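Local atomic coordinates of aminofutalosine deaminase (Helicobacter pylori, PDB entry 7LKK), a protein that deaminates 6-amino-6-deoxyfutalosine by metal-dependent hydrolysis in menaquinone biosynthesis and can probably also convert adenosine to inosine. Residues 16-20 against 61-65; 83-87 against 329-333; 143-147 against 182-187; 321-325 against 363-368; 389-393 against 405-411. All coordinates share one frame; numbering follows the deposited sequence.

Overall arrangement
The chain combines an amidohydrolase barrel with a smaller beta-rich region built from both ends of the sequence. Contact 2 belongs to the active site: Phe-84 and Ser-331 line the pocket of the bound methylthio-coformycin, and the side chain of Ser-331 is about 7 Å from the iron(III) ion. Contact 4 leads directly into it along the chain, since 321-325 is followed closely by 329-333, although their centres are about 22 Å apart. Contact 3 packs the outside of the barrel, about 21 Å from contact 2 between centres. Contacts 1 and 5 belong to the beta-rich region; their nearest atoms are about 5 Å apart. Contact 5 also approaches contact 4, to about 6 Å between nearest atoms.

Contact 1: residues 16-20 against 61-65; sequences QEIIG and LKAQF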
# COMPACT_ATOMS: atom_id res chain seq x y z
N GLN A 16 12.26 -24.93 29.12
CA GLN A 16 10.95 -24.34 28.85
C GLN A 16 10.86 -22.94 29.45
O GLN A 16 11.52 -22.63 30.45
CB GLN A 16 9.84 -25.22 29.42
CG GLN A 16 9.65 -26.54 28.68
CD GLN A 16 8.55 -27.39 29.30
OE1 GLN A 16 7.92 -27.00 30.27
NE2 GLN A 16 8.33 -28.57 28.73
N GLU A 17 10.05 -22.10 28.82
CA GLU A 17 9.79 -20.76 29.32
C GLU A 17 8.36 -20.38 28.97
O GLU A 17 7.67 -21.08 28.24
CB GLU A 17 10.79 -19.73 28.75
CG GLU A 17 10.87 -19.72 27.24
CD GLU A 17 11.84 -18.68 26.72
OE1 GLU A 17 11.88 -17.56 27.28
OE2 GLU A 17 12.56 -18.97 25.74
N ILE A 18 7.92 -19.25 29.52
CA ILE A 18 6.57 -18.73 29.32
C ILE A 18 6.68 -17.32 28.77
O ILE A 18 7.46 -16.51 29.28
CB ILE A 18 5.75 -18.75 30.62
CG1 ILE A 18 5.79 -20.13 31.27
CG2 ILE A 18 4.30 -18.33 30.35
CD1 ILE A 18 5.05 -20.21 32.60
N ILE A 19 5.90 -17.02 27.73
CA ILE A 19 5.75 -15.66 27.24
C ILE A 19 4.27 -15.37 27.06
O ILE A 19 3.51 -16.23 26.61
CB ILE A 19 6.52 -15.41 25.92
CG1 ILE A 19 6.07 -16.38 24.83
CG2 ILE A 19 8.02 -15.48 26.14
CD1 ILE A 19 6.61 -16.03 23.45
N GLY A 20 3.86 -14.16 27.44
CA GLY A 20 2.48 -13.75 27.30
C GLY A 20 2.40 -12.32 26.76
O GLY A 20 3.39 -11.58 26.77
N LEU A 61 9.45 -21.81 35.91
CA LEU A 61 9.84 -21.52 34.53
C LEU A 61 10.04 -20.01 34.35
O LEU A 61 9.40 -19.23 35.09
CB LEU A 61 8.75 -22.02 33.59
CG LEU A 61 8.63 -23.54 33.53
CD1 LEU A 61 7.63 -23.86 32.45
CD2 LEU A 61 10.01 -24.10 33.22
N LYS A 62 10.97 -19.62 33.42
CA LYS A 62 11.23 -18.19 33.16
C LYS A 62 10.04 -17.63 32.42
O LYS A 62 9.52 -18.28 31.52
CB LYS A 62 12.58 -18.00 32.42
CG LYS A 62 12.87 -16.56 32.63
CD LYS A 62 13.47 -16.46 33.95
CE LYS A 62 12.88 -15.26 34.73
NZ LYS A 62 13.58 -14.97 36.04
N ALA A 63 9.59 -16.43 32.81
CA ALA A 63 8.32 -15.88 32.37
C ALA A 63 8.42 -14.39 32.09
O ALA A 63 8.90 -13.61 32.92
CB ALA A 63 7.21 -16.13 33.39
N GLN A 64 7.95 -14.00 30.90
CA GLN A 64 7.86 -12.61 30.46
C GLN A 64 6.46 -12.30 29.92
O GLN A 64 5.89 -13.11 29.18
CB GLN A 64 8.89 -12.30 29.37
CG GLN A 64 10.28 -12.04 29.90
CD GLN A 64 11.14 -11.29 28.91
OE1 GLN A 64 11.57 -11.85 27.90
NE2 GLN A 64 11.39 -10.01 29.18
N PHE A 65 5.92 -11.14 30.29
CA PHE A 65 4.65 -10.64 29.76
C PHE A 65 4.91 -9.34 29.02
O PHE A 65 5.63 -8.47 29.53
CB PHE A 65 3.61 -10.41 30.86
CG PHE A 65 2.23 -10.10 30.34
CD1 PHE A 65 1.38 -11.12 29.96
CD2 PHE A 65 1.81 -8.79 30.21
CE1 PHE A 65 0.12 -10.84 29.47
CE2 PHE A 65 0.54 -8.50 29.72
CZ PHE A 65 -0.30 -9.53 29.35
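Leu-61 reaches across to Gln-16 and Ile-18 just where two parallel strands, 17-20 and 62-65, come together. Its CB lies 4.2 Å from Ile-18 CG1. Beyond CG the two methyls divide: CD1 sits 3.8 Å from Gln-16 OE1, while CD2 approaches Gln-16 O at 3.5 Å, and both flank Gln-16 CB. The branched leucine thus covers the aliphatic base of a glutamine whose NE2 makes a weak hydrogen bond to Asp-42. The strands run almost side by side, their directions 7° apart. Ile-18 is gripped twice, its N donating to Lys-62 O at 2.7 Å and its O accepting from Gln-64 N at 3.0 Å; Gly-20 N continues the ladder, donating to Gln-64 O at 2.9 Å. Small residues suit the next positions. Ala-63 CB meets Ile-18 CB at 4.1 Å. The bare backbone of Gly-20 lets the ring of Phe-65 come close, its CD1 lying 3.6 Å from Gly-20 C. Ile-18 and Ala-63 face helix 51-57, resting on Tyr-51, whereas Ile-19 on the other face touches Phe-41. In the four-stranded sheet 62-66 is an outermost strand of this chain, and 17-21 pairs antiparallel with 37-41 along its other edge.

Contact 2: residues 83-87 against 329-333; sequences EFSNN and GLSSN. With MCF ((8R)-3-(5-S-methyl-5-thio-beta-D-ribofuranosyl)-3,6,7,8-tetrahydroimidazo[4,5-d][1,3]diazepin-8-ol), chain J.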
# COMPACT_ATOMS: atom_id res chain seq x y z
N GLU A 83 17.24 -14.59 -5.38
CA GLU A 83 18.30 -14.34 -6.35
C GLU A 83 18.12 -13.01 -7.08
O GLU A 83 19.11 -12.47 -7.59
CB GLU A 83 18.36 -15.49 -7.36
CG GLU A 83 18.76 -16.83 -6.76
CD GLU A 83 18.63 -17.98 -7.74
OE1 GLU A 83 17.60 -18.06 -8.44
OE2 GLU A 83 19.57 -18.81 -7.82
N PHE A 84 16.91 -12.47 -7.14
CA PHE A 84 16.64 -11.20 -7.80
C PHE A 84 16.64 -10.02 -6.83
O PHE A 84 16.04 -8.99 -7.13
CB PHE A 84 15.30 -11.27 -8.54
CG PHE A 84 15.32 -12.14 -9.76
CD1 PHE A 84 15.72 -11.63 -10.98
CD2 PHE A 84 14.91 -13.46 -9.69
CE1 PHE A 84 15.73 -12.43 -12.11
CE2 PHE A 84 14.92 -14.27 -10.81
CZ PHE A 84 15.33 -13.75 -12.02
N SER A 85 17.30 -10.15 -5.68
CA SER A 85 17.21 -9.14 -4.64
C SER A 85 17.91 -7.83 -5.00
O SER A 85 17.67 -6.82 -4.33
CB SER A 85 17.77 -9.69 -3.33
OG SER A 85 16.93 -10.69 -2.79
N ASN A 86 18.77 -7.82 -6.02
CA ASN A 86 19.43 -6.59 -6.43
C ASN A 86 18.48 -5.60 -7.08
O ASN A 86 18.80 -4.40 -7.12
CB ASN A 86 20.58 -6.89 -7.40
CG ASN A 86 21.89 -7.15 -6.70
OD1 ASN A 86 22.13 -6.67 -5.59
ND2 ASN A 86 22.77 -7.90 -7.35
N ASN A 87 17.34 -6.06 -7.57
CA ASN A 87 16.52 -5.25 -8.47
C ASN A 87 15.89 -4.06 -7.76
O ASN A 87 15.36 -4.17 -6.65
CB ASN A 87 15.43 -6.10 -9.10
CG ASN A 87 14.57 -5.30 -10.07
OD1 ASN A 87 15.09 -4.61 -10.94
ND2 ASN A 87 13.26 -5.37 -9.90
N GLY A 329 9.51 -11.73 -5.28
CA GLY A 329 10.83 -11.17 -5.16
C GLY A 329 10.85 -9.67 -5.44
O GLY A 329 9.87 -9.08 -5.89
N LEU A 330 12.00 -9.06 -5.16
CA LEU A 330 12.21 -7.66 -5.52
C LEU A 330 12.27 -7.47 -7.03
O LEU A 330 12.33 -6.32 -7.49
CB LEU A 330 13.49 -7.13 -4.87
CG LEU A 330 13.41 -6.95 -3.35
CD1 LEU A 330 14.73 -6.45 -2.79
CD2 LEU A 330 12.28 -6.00 -2.98
N SER A 331 12.28 -8.55 -7.81
CA SER A 331 12.09 -8.45 -9.25
C SER A 331 10.70 -7.95 -9.61
O SER A 331 10.48 -7.50 -10.74
CB SER A 331 12.34 -9.81 -9.91
OG SER A 331 11.88 -10.87 -9.09
N SER A 332 9.74 -8.02 -8.67
CA SER A 332 8.38 -7.58 -8.93
C SER A 332 7.75 -7.02 -7.65
O SER A 332 6.57 -7.24 -7.37
CB SER A 332 7.52 -8.71 -9.49
OG SER A 332 7.64 -9.88 -8.71
N ASN A 333 8.54 -6.29 -6.87
CA ASN A 333 8.05 -5.69 -5.63
C ASN A 333 9.05 -4.62 -5.20
O ASN A 333 10.18 -4.56 -5.69
CB ASN A 333 7.88 -6.75 -4.53
CG ASN A 333 6.76 -6.41 -3.56
OD1 ASN A 333 6.52 -5.24 -3.24
ND2 ASN A 333 6.06 -7.43 -3.08
O8 MCF J . 6.77 -14.93 -10.00
C8 MCF J . 7.33 -13.70 -10.40
C7 MCF J . 6.67 -13.14 -11.66
N6 MCF J . 6.23 -14.20 -12.52
C5 MCF J . 7.14 -15.27 -12.87
N4 MCF J . 8.52 -15.40 -12.40
C10 MCF J . 9.40 -14.58 -11.54
C9 MCF J . 8.86 -13.77 -10.56
N1 MCF J . 9.87 -13.16 -9.94
C2 MCF J . 11.02 -13.57 -10.47
N3 MCF J . 10.73 -14.44 -11.44
C1S MCF J . 11.78 -15.10 -12.28
C2S MCF J . 11.53 -16.61 -12.52
O2S MCF J . 12.00 -17.35 -11.48
O4S MCF J . 11.78 -14.60 -13.45
C4S MCF J . 12.36 -15.75 -14.43
C3S MCF J . 12.34 -16.87 -13.78
O3S MCF J . 13.75 -17.26 -13.40
C5S MCF J . 11.49 -15.84 -15.67
S5S MCF J . 12.50 -16.38 -17.09
C6S MCF J . 11.41 -17.03 -18.38
O HOH W 1 14.35 -10.79 -4.36
O HOH W 2 12.72 -3.50 -5.75
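Phe-84 and Ser-331 bring their CA atoms to 5.5 Å where a type I beta turn, Phe-84 to Asn-87, packs against the irregular loop 329-333. The turn is fastened by Asn-87: with CG anti to the backbone N (chi1 -179°), its amide extends to the other loop, and ND2 donates to Leu-330 O at 2.8 Å along a fairly straight path (155°), somewhat out of the carbonyl plane. OD1 holds Ser-90 N, so both ends of the amide are used. Leu-330 packs against the turn, CD1 lying 3.3 Å from Ser-85 O. A water donates to Ser-85 OG and accepts from Leu-330 N, while Ser-85 OG also bonds Phe-82 O. Nearer the ligand, Phe-84 CB packs 3.5 Å from Ser-331 OG, and its CE2 meets the ribose carbon C1S of the inhibitor at 3.6 Å. The serine OG itself lies 3.2 Å from C2 of the imidazole portion. A flat hydrocarbon ring thus suits the sugar and a small hydroxyl the base. The bond between the loops probably helps to set the nonpolar and polar parts of the pocket wall together, close to the iron ligands His-81 and Asp-328.

Contact 3: residues 143-147 against 182-187; sequences VNLLK and LEDQKL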
# COMPACT_ATOMS: atom_id res chain seq x y z
N VAL A 143 21.23 -20.26 -1.38
CA VAL A 143 21.06 -21.35 -0.43
C VAL A 143 22.03 -21.23 0.74
O VAL A 143 21.67 -21.46 1.89
CB VAL A 143 21.21 -22.71 -1.15
CG1 VAL A 143 21.18 -23.85 -0.14
CG2 VAL A 143 20.10 -22.89 -2.18
N ASN A 144 23.29 -20.88 0.45
CA ASN A 144 24.30 -20.81 1.50
C ASN A 144 23.91 -19.83 2.60
O ASN A 144 23.97 -20.15 3.79
CB ASN A 144 25.66 -20.44 0.90
CG ASN A 144 26.34 -21.61 0.22
OD1 ASN A 144 25.95 -22.76 0.41
ND2 ASN A 144 27.35 -21.32 -0.58
N LEU A 145 23.50 -18.62 2.21
CA LEU A 145 23.10 -17.62 3.19
C LEU A 145 21.86 -18.07 3.95
O LEU A 145 21.75 -17.84 5.16
CB LEU A 145 22.87 -16.28 2.51
CG LEU A 145 24.14 -15.60 1.98
CD1 LEU A 145 23.80 -14.35 1.19
CD2 LEU A 145 25.08 -15.27 3.13
N LEU A 146 20.91 -18.70 3.26
CA LEU A 146 19.72 -19.23 3.92
C LEU A 146 20.08 -20.24 5.00
O LEU A 146 19.51 -20.22 6.10
CB LEU A 146 18.78 -19.86 2.88
CG LEU A 146 17.87 -18.92 2.09
CD1 LEU A 146 17.01 -19.71 1.12
CD2 LEU A 146 17.00 -18.09 3.03
N LYS A 147 21.00 -21.16 4.69
CA LYS A 147 21.34 -22.21 5.65
C LYS A 147 21.91 -21.65 6.95
O LYS A 147 21.54 -22.12 8.04
CB LYS A 147 22.32 -23.20 5.02
CG LYS A 147 21.68 -24.15 4.02
CD LYS A 147 22.51 -25.41 3.85
CE LYS A 147 22.69 -26.13 5.17
NZ LYS A 147 23.18 -27.53 4.99
N LEU A 182 22.13 -30.85 0.90
CA LEU A 182 22.21 -29.77 1.87
C LEU A 182 21.02 -29.75 2.83
O LEU A 182 20.97 -28.89 3.71
CB LEU A 182 22.31 -28.42 1.15
CG LEU A 182 23.56 -28.22 0.29
CD1 LEU A 182 23.42 -26.98 -0.58
CD2 LEU A 182 24.81 -28.15 1.15
N GLU A 183 20.08 -30.68 2.68
CA GLU A 183 18.91 -30.71 3.55
C GLU A 183 19.32 -30.95 5.00
O GLU A 183 20.24 -31.73 5.29
CB GLU A 183 17.94 -31.81 3.10
CG GLU A 183 16.97 -31.37 2.02
CD GLU A 183 15.94 -32.44 1.71
OE1 GLU A 183 16.30 -33.64 1.73
OE2 GLU A 183 14.77 -32.09 1.44
N ASP A 184 18.62 -30.29 5.91
CA ASP A 184 18.78 -30.53 7.34
C ASP A 184 17.44 -30.20 8.01
O ASP A 184 16.40 -30.18 7.36
CB ASP A 184 19.96 -29.72 7.91
CG ASP A 184 19.86 -28.22 7.62
OD1 ASP A 184 18.74 -27.70 7.44
OD2 ASP A 184 20.92 -27.56 7.57
N GLN A 185 17.48 -29.96 9.32
CA GLN A 185 16.25 -29.66 10.05
C GLN A 185 15.67 -28.30 9.67
O GLN A 185 14.49 -28.05 9.96
CB GLN A 185 16.51 -29.72 11.55
CG GLN A 185 16.69 -31.12 12.09
CD GLN A 185 17.41 -31.15 13.42
OE1 GLN A 185 17.06 -30.41 14.34
NE2 GLN A 185 18.43 -32.00 13.53
N LYS A 186 16.46 -27.43 9.05
CA LYS A 186 16.00 -26.11 8.64
C LYS A 186 15.86 -25.94 7.13
O LYS A 186 15.35 -24.91 6.69
CB LYS A 186 16.95 -25.02 9.17
CG LYS A 186 16.92 -24.86 10.68
CD LYS A 186 17.18 -23.41 11.08
CE LYS A 186 18.63 -23.02 10.83
NZ LYS A 186 19.53 -23.56 11.89
N LEU A 187 16.31 -26.91 6.34
CA LEU A 187 16.28 -26.80 4.88
C LEU A 187 15.58 -28.02 4.30
O LEU A 187 16.04 -29.15 4.49
CB LEU A 187 17.69 -26.67 4.31
CG LEU A 187 17.73 -26.48 2.79
CD1 LEU A 187 16.81 -25.35 2.38
CD2 LEU A 187 19.15 -26.22 2.30
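Val-143 begins this contact, meeting Leu-182 and Leu-187 on the outside of the amidohydrolase TIM barrel, where the short helix 143-147, following barrel strand 130-137, lies against the loop leading from helix 166-180 into strand 187-193. Of its two methyls CG1 does the touching, 3.9 Å from Leu-182 CD1 and 4.0 Å from Leu-187 CD2, so a single methyl sits against both leucines. Next along the helix, Leu-145 and Leu-146 serve other neighbours, namely helix 115-127 and strand 152-159. One turn after the valine comes Lys-147, whose backbone N bonds Val-143 O. A lysine suits this border because it is greasy along its length and charged at its end. CG packs on Leu-187 CD2 at 3.7 Å, and a bend at chi3 (58°) turns the rest of the chain toward the loop. There NZ donates to Leu-182 O at 2.9 Å and forms a long salt bridge with Asp-184. The carboxylate is held in turn by the loop, being the head of an Asx turn: OD1 accepts from Lys-186 N, which approaches from above the carboxylate plane. The other oxygen, Asp-184 OD2, stands 3.4 Å from Lys-147 NZ and 3.3 Å from Lys-147 CE.

Contact 4: residues 321-325 against 363-368; sequences LSVSV and GATRHG. With EDO (1,2-ethanediol), chain G.
His-367 and Gly-363 each form one hydrogen bond with the strand 323-325. ND1 of the imidazole donates to Val-323 O at 3.0 Å; the acceptor lies in the ring plane, although the donor stands well above the plane of the carbonyl. Val-325 N gives the second bond, 2.9 Å to Gly-363 O and nearly straight at 163°. Glycine suits that position, because the backbones approach to 3.9 Å between the CA atoms of Ser-324 and Gly-363. Between the two bonds Ser-324 is a compact filler, its OG packed 3.3 Å from His-367 CB. Ser-322 meets the ring from another direction: its CB is 3.7 Å from His-367 CE1, and its OG, over one face, shares a 2.8 Å hydrogen bond with O1 of an ethanediol, probably from the crystallisation liquor.

In the next shell, the imidazole's rotation is fixed from its far end, where NE2 bonds Glu-29 OE1. With both nitrogens engaged and an acid alongside, the ring may well carry a positive charge. Arg-366 steadies that acid by a salt bridge to Glu-29 and makes another to Glu-378. Farther out, Ser-324 pairs through its backbone with Leu-296 and Thr-298 of strand 294-298, Val-325 packs on helix 338-348, and Ala-364 bonds by its backbone to Ile-76, placing the helix junction between barrel strands 323-325 and 69-80.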
# COMPACT_ATOMS: atom_id res chain seq x y z
N LEU A 321 -11.39 -22.95 -2.44
CA LEU A 321 -9.97 -22.85 -2.12
C LEU A 321 -9.72 -21.68 -1.19
O LEU A 321 -10.60 -20.87 -0.91
CB LEU A 321 -9.13 -22.72 -3.40
CG LEU A 321 -9.07 -23.99 -4.25
CD1 LEU A 321 -8.49 -23.70 -5.63
CD2 LEU A 321 -8.27 -25.06 -3.54
N SER A 322 -8.49 -21.61 -0.69
CA SER A 322 -8.02 -20.53 0.17
C SER A 322 -6.66 -20.06 -0.34
O SER A 322 -6.04 -20.70 -1.19
CB SER A 322 -7.92 -21.00 1.63
OG SER A 322 -7.15 -22.19 1.73
N VAL A 323 -6.20 -18.93 0.19
CA VAL A 323 -4.98 -18.32 -0.32
C VAL A 323 -3.97 -18.13 0.81
O VAL A 323 -4.33 -17.95 1.98
CB VAL A 323 -5.25 -16.96 -1.01
CG1 VAL A 323 -6.18 -17.16 -2.20
CG2 VAL A 323 -5.83 -15.96 -0.02
N SER A 324 -2.70 -18.20 0.45
CA SER A 324 -1.59 -17.69 1.25
C SER A 324 -1.01 -16.47 0.55
O SER A 324 -0.96 -16.40 -0.68
CB SER A 324 -0.51 -18.76 1.44
OG SER A 324 -1.06 -19.98 1.89
N VAL A 325 -0.56 -15.51 1.35
CA VAL A 325 -0.06 -14.23 0.85
C VAL A 325 1.46 -14.23 0.91
O VAL A 325 2.05 -14.52 1.96
CB VAL A 325 -0.64 -13.05 1.65
CG1 VAL A 325 -0.16 -11.72 1.06
CG2 VAL A 325 -2.16 -13.12 1.66
N GLY A 363 -3.62 -16.00 5.81
CA GLY A 363 -2.80 -16.13 4.62
C GLY A 363 -1.31 -16.01 4.88
O GLY A 363 -0.50 -16.50 4.09
N ALA A 364 -0.93 -15.34 5.97
CA ALA A 364 0.46 -15.16 6.33
C ALA A 364 0.94 -16.15 7.39
O ALA A 364 2.13 -16.14 7.72
CB ALA A 364 0.71 -13.74 6.83
N THR A 365 0.05 -16.97 7.94
CA THR A 365 0.44 -17.89 9.00
C THR A 365 0.03 -19.32 8.67
O THR A 365 0.78 -20.05 8.02
CB THR A 365 -0.16 -17.45 10.34
OG1 THR A 365 -1.59 -17.36 10.23
CG2 THR A 365 0.40 -16.09 10.76
N ARG A 366 -1.17 -19.73 9.12
CA ARG A 366 -1.56 -21.13 9.05
C ARG A 366 -1.59 -21.65 7.62
O ARG A 366 -1.13 -22.77 7.35
CB ARG A 366 -2.93 -21.32 9.71
CG ARG A 366 -3.34 -22.77 9.88
CD ARG A 366 -4.62 -22.90 10.68
NE ARG A 366 -4.82 -24.26 11.17
CZ ARG A 366 -5.39 -25.24 10.46
NH1 ARG A 366 -5.83 -25.00 9.23
NH2 ARG A 366 -5.52 -26.44 10.99
N HIS A 367 -2.12 -20.86 6.68
CA HIS A 367 -2.26 -21.34 5.31
C HIS A 367 -0.90 -21.55 4.65
O HIS A 367 -0.69 -22.55 3.96
CB HIS A 367 -3.11 -20.36 4.50
CG HIS A 367 -4.54 -20.30 4.93
ND1 HIS A 367 -5.50 -19.56 4.26
CD2 HIS A 367 -5.18 -20.88 5.98
CE1 HIS A 367 -6.66 -19.69 4.88
NE2 HIS A 367 -6.50 -20.49 5.92
N GLY A 368 0.03 -20.61 4.85
CA GLY A 368 1.36 -20.79 4.31
C GLY A 368 2.09 -21.97 4.92
O GLY A 368 2.84 -22.67 4.23
C1 EDO G . -7.02 -24.06 5.13
O1 EDO G . -7.80 -23.55 4.04
C2 EDO G . -7.18 -25.58 5.20
O2 EDO G . -8.56 -25.90 5.39

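Contact 5: residues 389-393 against 405-411; sequences VFGFN and FLLHAKE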
# COMPACT_ATOMS: atom_id res chain seq x y z
N VAL A 389 6.56 -11.45 18.69
CA VAL A 389 5.95 -10.47 19.58
C VAL A 389 6.14 -9.09 18.97
O VAL A 389 7.27 -8.69 18.66
CB VAL A 389 6.56 -10.53 21.00
CG1 VAL A 389 5.97 -9.44 21.88
CG2 VAL A 389 6.35 -11.90 21.62
N PHE A 390 5.03 -8.36 18.79
CA PHE A 390 5.04 -7.00 18.27
C PHE A 390 4.50 -6.06 19.34
O PHE A 390 3.41 -6.28 19.87
CB PHE A 390 4.18 -6.88 17.01
CG PHE A 390 4.79 -7.52 15.79
CD1 PHE A 390 4.66 -8.89 15.56
CD2 PHE A 390 5.47 -6.76 14.86
CE1 PHE A 390 5.21 -9.48 14.44
CE2 PHE A 390 6.02 -7.34 13.73
CZ PHE A 390 5.90 -8.70 13.52
N GLY A 391 5.26 -5.01 19.64
CA GLY A 391 4.89 -4.07 20.69
C GLY A 391 4.24 -2.82 20.12
O GLY A 391 4.62 -2.35 19.04
N PHE A 392 3.25 -2.30 20.85
CA PHE A 392 2.52 -1.12 20.44
C PHE A 392 2.37 -0.17 21.62
O PHE A 392 2.75 -0.49 22.75
CB PHE A 392 1.14 -1.49 19.86
CG PHE A 392 1.21 -2.43 18.69
CD1 PHE A 392 1.51 -1.95 17.42
CD2 PHE A 392 0.98 -3.78 18.86
CE1 PHE A 392 1.57 -2.81 16.34
CE2 PHE A 392 1.05 -4.65 17.78
CZ PHE A 392 1.34 -4.16 16.52
N ASN A 393 1.81 1.01 21.36
CA ASN A 393 1.60 2.03 22.37
C ASN A 393 0.21 2.00 22.99
O ASN A 393 -0.08 2.81 23.88
CB ASN A 393 1.87 3.42 21.78
CG ASN A 393 3.21 3.51 21.07
OD1 ASN A 393 4.25 3.24 21.66
ND2 ASN A 393 3.18 3.89 19.80
N PHE A 405 -3.45 -4.52 14.14
CA PHE A 405 -2.13 -5.14 14.07
C PHE A 405 -1.56 -5.05 12.66
O PHE A 405 -0.41 -4.63 12.47
CB PHE A 405 -2.21 -6.60 14.52
CG PHE A 405 -0.97 -7.39 14.21
CD1 PHE A 405 0.12 -7.35 15.05
CD2 PHE A 405 -0.89 -8.16 13.06
CE1 PHE A 405 1.27 -8.08 14.77
CE2 PHE A 405 0.25 -8.89 12.76
CZ PHE A 405 1.33 -8.84 13.62
N LEU A 406 -2.34 -5.45 11.66
CA LEU A 406 -1.86 -5.41 10.28
C LEU A 406 -1.54 -3.99 9.84
O LEU A 406 -0.63 -3.78 9.03
CB LEU A 406 -2.90 -6.03 9.34
CG LEU A 406 -3.10 -7.54 9.46
CD1 LEU A 406 -4.20 -8.02 8.52
CD2 LEU A 406 -1.80 -8.28 9.19
N LEU A 407 -2.27 -3.00 10.35
CA LEU A 407 -2.04 -1.62 9.95
C LEU A 407 -0.79 -1.04 10.59
O LEU A 407 -0.07 -0.26 9.95
CB LEU A 407 -3.26 -0.76 10.30
CG LEU A 407 -4.53 -1.01 9.49
CD1 LEU A 407 -5.67 -0.13 10.00
CD2 LEU A 407 -4.29 -0.76 8.01
N HIS A 408 -0.49 -1.41 11.83
CA HIS A 408 0.56 -0.75 12.59
C HIS A 408 1.82 -1.57 12.79
O HIS A 408 2.86 -0.99 13.14
CB HIS A 408 0.02 -0.31 13.96
CG HIS A 408 -1.15 0.63 13.87
ND1 HIS A 408 -1.05 1.89 13.32
CD2 HIS A 408 -2.44 0.49 14.25
CE1 HIS A 408 -2.23 2.48 13.37
NE2 HIS A 408 -3.09 1.65 13.93
N ALA A 409 1.78 -2.89 12.58
CA ALA A 409 2.97 -3.71 12.78
C ALA A 409 4.01 -3.41 11.71
O ALA A 409 3.73 -3.50 10.51
CB ALA A 409 2.60 -5.19 12.76
N LYS A 410 5.21 -3.04 12.14
CA LYS A 410 6.31 -2.76 11.23
C LYS A 410 7.53 -3.63 11.50
O LYS A 410 8.01 -4.31 10.59
CB LYS A 410 6.68 -1.27 11.29
CG LYS A 410 5.92 -0.43 10.27
CD LYS A 410 5.35 0.84 10.88
CE LYS A 410 6.43 1.87 11.15
NZ LYS A 410 5.86 3.13 11.70
N GLU A 411 8.04 -3.64 12.73
CA GLU A 411 9.20 -4.44 13.09
C GLU A 411 8.88 -5.27 14.33
O GLU A 411 8.23 -4.79 15.26
CB GLU A 411 10.43 -3.56 13.36
CG GLU A 411 11.68 -4.34 13.73
CD GLU A 411 12.96 -3.56 13.47
OE1 GLU A 411 13.00 -2.81 12.48
OE2 GLU A 411 13.91 -3.71 14.27
O HOH W 3 7.42 -4.33 17.70
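Phe-390, Phe-392 and Phe-405 carry this contact, three rings packed where strand 387-391 and the residue after it meet helix 401-408. Phe-405 stands edge-on to the face of Phe-390 in a T-shaped pair, centroids 5.2 Å apart and planes at 86°. Its CE1 makes the closest approach, 3.6 Å to Phe-390 CD1. The torsion responsible is chi1 of Phe-405 (168°), which sets CG opposite the backbone N and swings the ring from the helix toward the strand. Phe-392 adds a third ring, its CZ touching Phe-405 CD1 at 3.7 Å. The edge of Phe-392 also meets the helix end, CE1 lying 3.8 Å from Ala-409 N. Large flat residues suit this junction, and small Ala-409 fits beside them, its CB 3.9 Å from Phe-390 CD2. A water joins the backbones, accepting from Gly-391 N and donating to Glu-411 O. Leu-72 of strand 69-80 touches both Phe-390 and Phe-405, while His-408 packs on Ile-334 of the second subunit. Helix 401-408 belongs to the connection between antiparallel strands 387-391 and 414-417; the rings and Ala-409 pack it against the first of these and the residue after it, in the beta-rich region beside the amidohydrolase barrel.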